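Local coordinates for protein aminopentol aminotransferase (Sphingopyxis macrogoltabida, PDB 6HBS) that transfers the amino group of aminopentol (hydrolysed fumonisin B1), preferably to pyruvate, with pyridoxal 5'-phosphate as cofactor, in fumonisin breakdown, at residues P353-C365 with A399-H413. Numbering follows the deposited sequence.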
# COMPACT_ATOMS: atom_id res chain seq x y z
N PRO A 353 -1.69 -28.94 22.31
CA PRO A 353 -2.62 -28.72 21.20
C PRO A 353 -3.50 -27.46 21.36
O PRO A 353 -3.96 -26.94 20.34
CB PRO A 353 -3.45 -30.01 21.17
CG PRO A 353 -3.36 -30.54 22.58
CD PRO A 353 -1.98 -30.16 23.07
N ASP A 354 -3.71 -26.97 22.58
CA ASP A 354 -4.46 -25.71 22.70
C ASP A 354 -3.52 -24.52 23.00
O ASP A 354 -3.99 -23.43 23.33
CB ASP A 354 -5.61 -25.79 23.70
CG ASP A 354 -5.17 -26.06 25.12
OD1 ASP A 354 -3.94 -26.02 25.40
OD2 ASP A 354 -6.07 -26.26 25.95
N PHE A 355 -2.21 -24.76 22.91
CA PHE A 355 -1.19 -23.69 22.98
C PHE A 355 -1.08 -23.09 24.38
O PHE A 355 -0.34 -22.11 24.56
CB PHE A 355 -1.43 -22.61 21.91
CG PHE A 355 -0.98 -23.05 20.54
CD1 PHE A 355 -1.78 -23.88 19.77
CD2 PHE A 355 0.26 -22.66 20.04
CE1 PHE A 355 -1.36 -24.32 18.52
CE2 PHE A 355 0.67 -23.09 18.79
CZ PHE A 355 -0.14 -23.91 18.03
N ARG A 356 -1.69 -23.71 25.40
CA ARG A 356 -1.66 -23.11 26.75
C ARG A 356 -0.23 -23.04 27.31
O ARG A 356 0.10 -22.07 28.05
CB ARG A 356 -2.61 -23.86 27.71
CG ARG A 356 -2.01 -25.10 28.35
CD ARG A 356 -2.97 -25.79 29.32
NE ARG A 356 -4.16 -26.29 28.65
CZ ARG A 356 -5.30 -26.60 29.27
NH1 ARG A 356 -5.44 -26.42 30.57
NH2 ARG A 356 -6.31 -27.10 28.58
N ILE A 357 0.63 -24.02 26.98
CA ILE A 357 2.03 -24.02 27.45
C ILE A 357 2.83 -22.93 26.73
O ILE A 357 3.56 -22.18 27.36
CB ILE A 357 2.72 -25.38 27.27
CG1 ILE A 357 1.93 -26.53 27.91
CG2 ILE A 357 4.13 -25.31 27.81
CD1 ILE A 357 2.56 -27.90 27.66
N GLY A 358 2.72 -22.91 25.40
CA GLY A 358 3.40 -21.95 24.56
C GLY A 358 3.06 -20.51 24.92
O GLY A 358 3.94 -19.64 24.91
N TYR A 359 1.78 -20.27 25.18
CA TYR A 359 1.26 -18.97 25.54
C TYR A 359 1.91 -18.54 26.85
O TYR A 359 2.44 -17.40 26.99
CB TYR A 359 -0.27 -18.99 25.58
CG TYR A 359 -0.92 -18.63 24.27
CD1 TYR A 359 -0.50 -19.19 23.07
CD2 TYR A 359 -1.93 -17.68 24.21
CE1 TYR A 359 -1.11 -18.86 21.86
CE2 TYR A 359 -2.52 -17.31 23.01
CZ TYR A 359 -2.12 -17.92 21.83
OH TYR A 359 -2.69 -17.54 20.65
N ALA A 360 1.92 -19.46 27.81
CA ALA A 360 2.40 -19.14 29.15
C ALA A 360 3.91 -18.84 29.10
O ALA A 360 4.40 -17.88 29.73
CB ALA A 360 2.07 -20.27 30.11
N TRP A 361 4.65 -19.61 28.31
CA TRP A 361 6.09 -19.48 28.17
C TRP A 361 6.43 -18.14 27.49
O TRP A 361 7.30 -17.45 27.94
CB TRP A 361 6.65 -20.65 27.35
CG TRP A 361 8.13 -20.63 27.18
CD1 TRP A 361 9.07 -20.95 28.12
CD2 TRP A 361 8.85 -20.28 25.98
NE1 TRP A 361 10.33 -20.80 27.59
CE2 TRP A 361 10.22 -20.39 26.29
CE3 TRP A 361 8.46 -19.86 24.70
CZ2 TRP A 361 11.21 -20.13 25.33
CZ3 TRP A 361 9.43 -19.62 23.76
CH2 TRP A 361 10.79 -19.72 24.09
N ALA A 362 5.71 -17.81 26.41
CA ALA A 362 5.94 -16.57 25.68
C ALA A 362 5.69 -15.39 26.63
O ALA A 362 6.45 -14.45 26.65
CB ALA A 362 5.08 -16.51 24.42
N ALA A 363 4.62 -15.47 27.43
CA ALA A 363 4.28 -14.35 28.31
C ALA A 363 5.36 -14.18 29.38
O ALA A 363 5.69 -13.06 29.74
CB ALA A 363 2.93 -14.53 28.95
N ALA A 364 5.87 -15.31 29.89
CA ALA A 364 6.90 -15.31 30.94
C ALA A 364 8.19 -14.71 30.37
O ALA A 364 8.91 -14.03 31.06
CB ALA A 364 7.12 -16.71 31.47
N CYS A 365 8.45 -14.92 29.08
CA CYS A 365 9.62 -14.30 28.44
C CYS A 365 9.53 -12.76 28.42
O CYS A 365 10.57 -12.10 28.48
CB CYS A 365 9.83 -14.80 27.02
SG CYS A 365 10.40 -16.50 26.87
N ALA A 399 11.71 -18.56 32.03
CA ALA A 399 10.39 -18.75 31.50
C ALA A 399 10.00 -20.22 31.60
O ALA A 399 8.86 -20.54 31.95
CB ALA A 399 10.30 -18.21 30.08
N PHE A 400 10.93 -21.12 31.26
CA PHE A 400 10.74 -22.56 31.44
C PHE A 400 10.41 -22.86 32.91
O PHE A 400 9.44 -23.59 33.17
CB PHE A 400 11.97 -23.35 30.98
CG PHE A 400 12.09 -23.54 29.49
CD1 PHE A 400 11.20 -24.34 28.79
CD2 PHE A 400 13.13 -22.97 28.78
CE1 PHE A 400 11.31 -24.49 27.42
CE2 PHE A 400 13.25 -23.14 27.42
CZ PHE A 400 12.33 -23.89 26.73
N SER A 401 11.14 -22.24 33.85
CA SER A 401 10.91 -22.47 35.31
C SER A 401 9.51 -22.01 35.67
O SER A 401 8.81 -22.73 36.39
CB SER A 401 11.92 -21.76 36.20
OG SER A 401 13.23 -22.17 35.89
N ALA A 402 9.11 -20.83 35.18
CA ALA A 402 7.81 -20.25 35.54
C ALA A 402 6.67 -21.14 35.02
O ALA A 402 5.62 -21.29 35.67
CB ALA A 402 7.72 -18.82 35.05
N VAL A 403 6.87 -21.74 33.85
CA VAL A 403 5.86 -22.62 33.25
C VAL A 403 5.72 -23.90 34.09
O VAL A 403 4.61 -24.36 34.32
CB VAL A 403 6.21 -22.90 31.77
CG1 VAL A 403 5.59 -24.18 31.25
CG2 VAL A 403 5.81 -21.72 30.90
N LEU A 404 6.85 -24.46 34.53
CA LEU A 404 6.84 -25.66 35.37
C LEU A 404 6.19 -25.38 36.73
O LEU A 404 5.35 -26.12 37.19
CB LEU A 404 8.27 -26.18 35.53
CG LEU A 404 8.86 -26.80 34.26
CD1 LEU A 404 10.32 -27.18 34.46
CD2 LEU A 404 8.04 -28.00 33.80
N ARG A 405 6.56 -24.26 37.34
CA ARG A 405 6.00 -23.83 38.62
C ARG A 405 4.46 -23.71 38.55
O ARG A 405 3.76 -24.09 39.49
CB ARG A 405 6.68 -22.52 39.00
CG ARG A 405 6.26 -21.94 40.34
CD ARG A 405 6.84 -20.54 40.50
NE ARG A 405 6.16 -19.56 39.66
CZ ARG A 405 6.76 -18.74 38.79
NH1 ARG A 405 8.08 -18.65 38.75
NH2 ARG A 405 6.03 -18.02 37.95
N ASP A 406 3.92 -23.20 37.43
CA ASP A 406 2.48 -22.89 37.31
C ASP A 406 1.71 -23.98 36.55
O ASP A 406 0.51 -23.82 36.27
CB ASP A 406 2.32 -21.54 36.62
CG ASP A 406 3.09 -20.43 37.31
OD1 ASP A 406 3.13 -20.42 38.57
OD2 ASP A 406 3.66 -19.58 36.58
N PHE A 407 2.37 -25.08 36.22
CA PHE A 407 1.92 -25.98 35.16
C PHE A 407 0.49 -26.48 35.41
O PHE A 407 -0.28 -26.66 34.47
CB PHE A 407 2.90 -27.14 35.03
CG PHE A 407 2.73 -27.96 33.78
CD1 PHE A 407 1.82 -28.99 33.73
CD2 PHE A 407 3.49 -27.68 32.65
CE1 PHE A 407 1.67 -29.75 32.57
CE2 PHE A 407 3.34 -28.44 31.49
CZ PHE A 407 2.43 -29.47 31.46
N ALA A 408 0.16 -26.75 36.68
CA ALA A 408 -1.15 -27.24 37.06
C ALA A 408 -2.24 -26.26 36.61
O ALA A 408 -3.23 -26.68 36.02
CB ALA A 408 -1.20 -27.47 38.56
N SER A 409 -2.03 -24.96 36.85
CA SER A 409 -3.07 -23.93 36.73
C SER A 409 -3.17 -23.33 35.31
O SER A 409 -3.96 -22.43 35.10
CB SER A 409 -2.83 -22.83 37.74
OG SER A 409 -1.71 -22.04 37.37
N LEU A 410 -2.38 -23.83 34.35
CA LEU A 410 -2.33 -23.23 32.99
C LEU A 410 -3.69 -23.34 32.31
O LEU A 410 -4.32 -24.39 32.38
CB LEU A 410 -1.26 -23.94 32.15
CG LEU A 410 0.18 -23.70 32.58
CD1 LEU A 410 1.15 -24.39 31.62
CD2 LEU A 410 0.47 -22.21 32.71
N GLN A 411 -4.11 -22.27 31.64
CA GLN A 411 -5.41 -22.17 30.96
C GLN A 411 -5.19 -21.84 29.49
O GLN A 411 -4.29 -21.06 29.18
CB GLN A 411 -6.26 -21.04 31.55
CG GLN A 411 -6.55 -21.18 33.03
CD GLN A 411 -7.83 -21.94 33.25
OE1 GLN A 411 -7.94 -23.12 32.89
NE2 GLN A 411 -8.82 -21.28 33.83
N PRO A 412 -6.03 -22.33 28.55
CA PRO A 412 -5.98 -21.86 27.16
C PRO A 412 -6.51 -20.42 27.07
O PRO A 412 -7.23 -19.96 27.95
CB PRO A 412 -6.90 -22.84 26.40
CG PRO A 412 -7.89 -23.31 27.46
CD PRO A 412 -7.10 -23.32 28.76
N HIS A 413 -6.12 -19.71 26.02
CA HIS A 413 -6.60 -18.37 25.75
C HIS A 413 -8.10 -18.41 25.41
O HIS A 413 -8.48 -19.16 24.52
CB HIS A 413 -5.76 -17.78 24.61
CG HIS A 413 -6.06 -16.36 24.31
ND1 HIS A 413 -7.16 -15.99 23.55
CD2 HIS A 413 -5.42 -15.22 24.68
CE1 HIS A 413 -7.17 -14.67 23.45
NE2 HIS A 413 -6.10 -14.17 24.13
O HOH W 1 -3.67 -20.86 24.54
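The 356-365 part of helix 356-367 and the 399-405 end of helix 386-405 pack at an oblique angle, N-to-C directions 132° apart, with the axes approaching to 8.5 Å, away from the cofactor site of this class-III aminotransferase. Small residues suit the closest part: the CB atoms of Ala364 and Ala399 meet at 3.8 Å. Beside them Trp361, with CG anti to its N (chi1 -178°), lays CD1 against Ala399 CB and sets NE1 over the centre of the Phe400 ring, 3.5 Å above its plane; this buried N-H has no hydrogen-bond partner. Branched Val403 spreads two methyls, CG2 against Trp361 CB and CG1 against Ile357 CG2. After the second helix the chain turns across the start of the first, and Leu410 CD2 packs 3.6 Å from Ala360 CB. Here Arg356 joins both segments: NE and NH2 grip Asp354 side-on, NH1 donates to Leu410 O (2.9 Å, bent at 138°), and Pro412 CD lies over one guanidinium face. A leucine in its place would probably leave the Asp354 carboxylate without its countercharge and Leu410 O without this donor. Farther along, a water bridges Asp354 O and His413 N. Trp361 and Phe400 also join the pair to helix 310-332 and to Phe349 of strand 346-349.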